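Local structure of C2 toxin component I (Clostridium botulinum, 2J3X) at residues D334-K339 against F398-I403; G235-K240 against S284-K289. The protein is the enzymatic component of the binary C2 toxin, an ADP-ribosyltransferase that, as in related binary toxins, probably modifies actin in the target cell. The protein carries 2 engineered substitutions. One frame throughout, in Å; residues are numbered along the deposited sequence.

Both interactions lie in the C-terminal ADP-ribosyltransferase region of the chain, their centres about 32 Å apart. Interaction 1 lies nearer the middle of the molecule, its centre about 14 Å from the chain centre, and joins the end of helix 326-336 to a strand of the five-stranded sheet. Interaction 2 lies about 29 Å out and joins the loop after helix 227-234 to the C-terminal part of helix 273-286 and the residues after it. The two share no helix or strand, and both are partly buried. Backbone hydrogen bonds and isoleucine packing make up most of the first, with one lysine on a backbone carbonyl. The second rests on side chains, a tyrosine hydroxyl and a lysine-aspartate salt bridge.

Interaction 1: residues D334-K339 against F398-I403; sequences DKWTGK and FKIFRI. With SO4 (sulfate ion), chain R.
Gly338 N donates to Ile400 O at 2.7 Å, and Ile400 N returns a bond to Lys339 O at 2.9 Å. The second bond is the straighter (162° at the hydrogen, against 137°). Helix 326-336 ends here in a type II turn from Trp336 to Lys339, with glycine at its third position. The turn leads into the short strand 340-341, which borders strand 397-411 at the edge of the five-stranded sheet of the ADP-ribosyltransferase fold.

Ile400 points at the turn. Its CB and CG2 pack on Trp336 O, and its CD1 lies 4.2 Å from Trp336 CE3. The indole also stacks with Phe332. Ile403 CD1 reaches Trp336 CB at 3.6 Å. The side chains of Ile403 and Thr337 pass each other in opposite directions. Thr337 OG1 bonds to Ile333 O and takes a bond from a water, which accepts from Ile403 N. Lys399 NZ donates to Gly338 O at 2.8 Å; a bend at chi4 (89°) turns the amine there. Lys339 CD lies 3.5 Å above one indole face, offset toward the rim. Lys339 NZ donates to O3 of a sulfate, probably from the crystallisation liquor, and Glu340 N bonds to the same ion.

Interaction 2: residues G235-K240 against S284-K289; sequences GDYISK and SALSVK
Tyr237 OH donates to Ala285 O at 2.7 Å. The hydroxyl stands well above the carbonyl plane, and the angle at the oxygen is only 105°. Val288 N reaches the same oxygen from the opposite face, so two donors grip it. With CG anti to the backbone N (chi1 177°), the tyrosine ring extends across to the C-terminal part of helix 273-286.

A second side-chain hydrogen bond is part of a salt bridge. Lys289 NZ meets Asp236 OD1 on its syn side at 2.9 Å, about 21° out of the carboxylate plane. The lysine chain is extended beyond CG and crosses the aspartate at about a right angle. One water accepts from Lys289 NZ and donates to Asp236 OD2, so it bridges the amine and the second carboxylate oxygen. Asn233 O is a further acceptor for the amine.

The contact joins the loop between helices 227-234 and 243-254 to helix 273-286 and the residues after it. Gln245 and Leu249 of helix 243-254 pack beside it. Within the loop, Ser239 OG donates to Asp236 O at 2.6 Å.

Van der Waals contacts add to these bonds. Lys289 CB lies 3.9 Å from Tyr237 CD1, and Val288 CB lies 4.4 Å from Tyr237 CE1. Val288 CG1 packs on Lys240 CB at 3.5 Å. Ala376 also touches the Tyr237 side chain.

Interaction 1: residues D334-K339 against F398-I403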
loop_
_atom_site.group_PDB
_atom_site.type_symbol
_atom_site.label_atom_id
_atom_site.label_comp_id
_atom_site.label_asym_id
_atom_site.label_seq_id
_atom_site.Cartn_x
_atom_site.Cartn_y
_atom_site.Cartn_z
ATOM N N ASP A 334 5.832 -7.813 14.031
ATOM C CA ASP A 334 6.006 -7.196 15.366
ATOM C C ASP A 334 7.414 -6.640 15.556
ATOM O O ASP A 334 7.626 -5.546 16.136
ATOM C CB ASP A 334 5.656 -8.190 16.467
ATOM C CG ASP A 334 4.150 -8.406 16.588
ATOM O OD1 ASP A 334 3.365 -7.828 15.795
ATOM O OD2 ASP A 334 3.770 -9.175 17.469
ATOM N N LYS A 335 8.397 -7.388 15.062
ATOM C CA LYS A 335 9.776 -6.938 15.179
ATOM C C LYS A 335 10.087 -5.726 14.308
ATOM O O LYS A 335 10.764 -4.769 14.740
ATOM C CB LYS A 335 10.745 -8.078 14.832
ATOM C CG LYS A 335 12.186 -7.613 14.839
ATOM C CD LYS A 335 13.117 -8.756 14.633
ATOM C CE LYS A 335 14.517 -8.187 14.515
ATOM N NZ LYS A 335 15.552 -9.282 14.276
ATOM N N TRP A 336 9.616 -5.751 13.068
ATOM C CA TRP A 336 10.164 -4.799 12.067
ATOM C C TRP A 336 9.340 -3.555 11.888
ATOM O O TRP A 336 9.823 -2.567 11.338
ATOM C CB TRP A 336 10.406 -5.495 10.707
ATOM C CG TRP A 336 11.658 -6.385 10.802
ATOM C CD1 TRP A 336 11.715 -7.718 11.130
ATOM C CD2 TRP A 336 12.998 -5.947 10.658
ATOM N NE1 TRP A 336 13.043 -8.131 11.200
ATOM C CE2 TRP A 336 13.841 -7.072 10.877
ATOM C CE3 TRP A 336 13.578 -4.720 10.311
ATOM C CZ2 TRP A 336 15.215 -6.979 10.804
ATOM C CZ3 TRP A 336 14.953 -4.632 10.222
ATOM C CH2 TRP A 336 15.758 -5.757 10.503
ATOM N N THR A 337 8.090 -3.599 12.342
ATOM C CA THR A 337 7.307 -2.367 12.277
ATOM C C THR A 337 8.048 -1.353 13.143
ATOM O O THR A 337 8.321 -1.605 14.336
ATOM C CB THR A 337 5.869 -2.596 12.793
ATOM O OG1 THR A 337 5.232 -3.582 11.983
ATOM C CG2 THR A 337 5.042 -1.277 12.658
ATOM N N GLY A 338 8.371 -0.186 12.578
ATOM C CA GLY A 338 8.991 0.849 13.389
ATOM C C GLY A 338 10.507 0.915 13.271
ATOM O O GLY A 338 11.126 1.885 13.737
ATOM N N LYS A 339 11.118 -0.085 12.644
ATOM C CA LYS A 339 12.556 -0.125 12.497
ATOM C C LYS A 339 13.014 0.640 11.271
ATOM O O LYS A 339 12.259 0.831 10.331
ATOM C CB LYS A 339 13.039 -1.571 12.357
ATOM C CG LYS A 339 12.899 -2.356 13.659
ATOM C CD LYS A 339 13.580 -3.745 13.630
ATOM C CE LYS A 339 15.115 -3.685 13.622
ATOM N NZ LYS A 339 15.662 -3.079 14.898
ATOM N N PHE A 398 15.185 4.801 5.531
ATOM C CA PHE A 398 13.720 4.668 5.597
ATOM C C PHE A 398 13.299 4.087 6.958
ATOM O O PHE A 398 14.070 3.399 7.614
ATOM C CB PHE A 398 13.191 3.736 4.481
ATOM C CG PHE A 398 13.322 4.323 3.120
ATOM C CD1 PHE A 398 12.320 5.190 2.616
ATOM C CD2 PHE A 398 14.470 4.063 2.348
ATOM C CE1 PHE A 398 12.429 5.756 1.314
ATOM C CE2 PHE A 398 14.616 4.671 1.090
ATOM C CZ PHE A 398 13.619 5.500 0.571
ATOM N N LYS A 399 12.094 4.413 7.392
ATOM C CA LYS A 399 11.527 3.860 8.602
ATOM C C LYS A 399 10.276 3.100 8.174
ATOM O O LYS A 399 9.431 3.653 7.476
ATOM C CB LYS A 399 11.119 4.987 9.582
ATOM C CG LYS A 399 10.546 4.439 10.871
ATOM C CD LYS A 399 10.643 5.553 11.997
ATOM C CE LYS A 399 9.628 5.328 13.115
ATOM N NZ LYS A 399 10.103 4.457 14.257
ATOM N N ILE A 400 10.191 1.805 8.524
ATOM C CA ILE A 400 9.024 1.014 8.278
ATOM C C ILE A 400 7.909 1.409 9.191
ATOM O O ILE A 400 8.100 1.475 10.409
ATOM C CB ILE A 400 9.350 -0.504 8.568
ATOM C CG1 ILE A 400 10.525 -0.874 7.624
ATOM C CG2 ILE A 400 8.137 -1.368 8.350
ATOM C CD1 ILE A 400 11.112 -2.342 7.897
ATOM N N PHE A 401 6.749 1.666 8.601
ATOM C CA PHE A 401 5.604 2.001 9.443
ATOM C C PHE A 401 4.446 1.034 9.328
ATOM O O PHE A 401 3.494 1.121 10.125
ATOM C CB PHE A 401 5.218 3.498 9.221
ATOM C CG PHE A 401 4.622 3.770 7.871
ATOM C CD1 PHE A 401 3.208 3.519 7.635
ATOM C CD2 PHE A 401 5.428 4.241 6.818
ATOM C CE1 PHE A 401 2.649 3.754 6.336
ATOM C CE2 PHE A 401 4.854 4.471 5.507
ATOM C CZ PHE A 401 3.498 4.205 5.280
ATOM N N ARG A 402 4.477 0.082 8.385
ATOM C CA ARG A 402 3.453 -0.966 8.380
ATOM C C ARG A 402 3.948 -2.074 7.467
ATOM O O ARG A 402 4.691 -1.818 6.514
ATOM C CB ARG A 402 2.137 -0.400 7.804
ATOM C CG ARG A 402 0.969 -1.396 7.851
ATOM C CD ARG A 402 -0.341 -0.706 7.332
ATOM N NE ARG A 402 -0.233 -0.431 5.883
ATOM C CZ ARG A 402 -1.270 -0.317 5.034
ATOM N NH1 ARG A 402 -2.535 -0.375 5.485
ATOM N NH2 ARG A 402 -1.027 -0.177 3.720
ATOM N N ILE A 403 3.539 -3.291 7.781
ATOM C CA ILE A 403 3.927 -4.463 7.024
ATOM C C ILE A 403 2.686 -5.272 6.878
ATOM O O ILE A 403 2.039 -5.679 7.867
ATOM C CB ILE A 403 5.022 -5.313 7.772
ATOM C CG1 ILE A 403 6.274 -4.485 7.950
ATOM C CG2 ILE A 403 5.379 -6.574 6.918
ATOM C CD1 ILE A 403 7.200 -5.045 9.080
HETATM S S SO4 R . 15.953 0.792 14.592
HETATM O O1 SO4 R . 15.700 0.168 13.300
HETATM O O2 SO4 R . 14.802 1.582 15.035
HETATM O O3 SO4 R . 16.237 -0.270 15.555
HETATM O O4 SO4 R . 17.114 1.687 14.511
HETATM O O HOH W 1 2.793 -3.180 10.599
#

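Interaction 2: residues G235-K240 against S284-K289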
loop_
_atom_site.group_PDB
_atom_site.type_symbol
_atom_site.label_atom_id
_atom_site.label_comp_id
_atom_site.label_asym_id
_atom_site.label_seq_id
_atom_site.Cartn_x
_atom_site.Cartn_y
_atom_site.Cartn_z
ATOM N N GLY A 235 12.036 13.586 -18.733
ATOM C CA GLY A 235 12.365 13.747 -20.151
ATOM C C GLY A 235 13.574 14.642 -20.373
ATOM O O GLY A 235 14.487 14.263 -21.138
ATOM N N ASP A 236 13.606 15.808 -19.716
ATOM C CA ASP A 236 14.704 16.751 -19.911
ATOM C C ASP A 236 15.880 16.527 -18.982
ATOM O O ASP A 236 16.791 17.345 -18.924
ATOM C CB ASP A 236 14.225 18.215 -19.894
ATOM C CG ASP A 236 13.754 18.677 -18.528
ATOM O OD1 ASP A 236 13.785 17.873 -17.594
ATOM O OD2 ASP A 236 13.331 19.872 -18.421
ATOM N N TYR A 237 15.879 15.402 -18.272
ATOM C CA TYR A 237 16.873 15.170 -17.221
ATOM C C TYR A 237 18.313 15.172 -17.794
ATOM O O TYR A 237 19.174 15.901 -17.270
ATOM C CB TYR A 237 16.559 13.862 -16.478
ATOM C CG TYR A 237 17.563 13.508 -15.418
ATOM C CD1 TYR A 237 17.745 14.360 -14.331
ATOM C CD2 TYR A 237 18.251 12.292 -15.447
ATOM C CE1 TYR A 237 18.664 14.039 -13.307
ATOM C CE2 TYR A 237 19.186 11.982 -14.443
ATOM C CZ TYR A 237 19.363 12.853 -13.390
ATOM O OH TYR A 237 20.242 12.549 -12.371
ATOM N N ILE A 238 18.585 14.408 -18.854
ATOM C CA ILE A 238 19.949 14.387 -19.393
ATOM C C ILE A 238 20.397 15.771 -19.882
ATOM O O ILE A 238 21.561 16.168 -19.672
ATOM C CB ILE A 238 20.125 13.254 -20.432
ATOM C CG1 ILE A 238 20.033 11.905 -19.678
ATOM C CG2 ILE A 238 21.487 13.355 -21.222
ATOM C CD1 ILE A 238 20.049 10.669 -20.614
ATOM N N SER A 239 19.464 16.539 -20.478
ATOM C CA SER A 239 19.770 17.886 -20.964
ATOM C C SER A 239 20.253 18.750 -19.803
ATOM O O SER A 239 20.904 19.752 -20.048
ATOM C CB SER A 239 18.536 18.528 -21.622
ATOM O OG SER A 239 17.667 19.102 -20.629
ATOM N N LYS A 240 19.925 18.383 -18.563
ATOM C CA LYS A 240 20.315 19.236 -17.401
ATOM C C LYS A 240 21.627 18.844 -16.734
ATOM O O LYS A 240 22.107 19.582 -15.825
ATOM C CB LYS A 240 19.245 19.190 -16.316
ATOM C CG LYS A 240 17.925 19.917 -16.744
ATOM C CD LYS A 240 16.886 19.846 -15.661
ATOM C CE LYS A 240 15.733 20.767 -15.938
ATOM N NZ LYS A 240 16.089 22.202 -15.558
ATOM N N SER A 284 25.726 14.415 -7.104
ATOM C CA SER A 284 25.493 15.716 -7.720
ATOM C C SER A 284 24.409 15.562 -8.833
ATOM O O SER A 284 23.398 16.292 -8.863
ATOM C CB SER A 284 26.840 16.201 -8.351
ATOM O OG SER A 284 26.718 17.496 -8.845
ATOM N N ALA A 285 24.592 14.568 -9.708
ATOM C CA ALA A 285 23.620 14.326 -10.796
ATOM C C ALA A 285 22.250 14.045 -10.245
ATOM O O ALA A 285 21.227 14.541 -10.780
ATOM C CB ALA A 285 24.053 13.145 -11.664
ATOM N N LEU A 286 22.192 13.221 -9.195
ATOM C CA LEU A 286 20.880 12.826 -8.627
ATOM C C LEU A 286 20.199 14.009 -7.906
ATOM O O LEU A 286 18.995 13.948 -7.622
ATOM C CB LEU A 286 20.996 11.595 -7.699
ATOM C CG LEU A 286 21.427 10.319 -8.421
ATOM C CD1 LEU A 286 21.585 9.198 -7.320
ATOM C CD2 LEU A 286 20.345 9.993 -9.493
ATOM N N SER A 287 20.953 15.085 -7.640
ATOM C CA SER A 287 20.401 16.292 -7.009
ATOM C C SER A 287 19.936 17.297 -8.047
ATOM O O SER A 287 19.328 18.296 -7.679
ATOM C CB SER A 287 21.458 16.995 -6.137
ATOM O OG SER A 287 21.879 16.122 -5.089
ATOM N N VAL A 288 20.164 17.024 -9.338
ATOM C CA VAL A 288 19.807 18.020 -10.379
ATOM C C VAL A 288 18.273 18.190 -10.504
ATOM O O VAL A 288 17.761 19.333 -10.622
ATOM C CB VAL A 288 20.507 17.700 -11.720
ATOM C CG1 VAL A 288 19.877 18.459 -12.918
ATOM C CG2 VAL A 288 22.060 17.987 -11.622
ATOM N N LYS A 289 17.531 17.081 -10.409
ATOM C CA LYS A 289 16.089 17.140 -10.551
ATOM C C LYS A 289 15.461 16.228 -9.466
ATOM O O LYS A 289 15.136 15.074 -9.728
ATOM C CB LYS A 289 15.720 16.731 -11.994
ATOM C CG LYS A 289 14.303 16.973 -12.386
ATOM C CD LYS A 289 14.128 17.211 -13.954
ATOM C CE LYS A 289 12.806 17.959 -13.994
ATOM N NZ LYS A 289 12.122 17.782 -15.252
HETATM O O HOH W 2 11.901 20.587 -15.963
#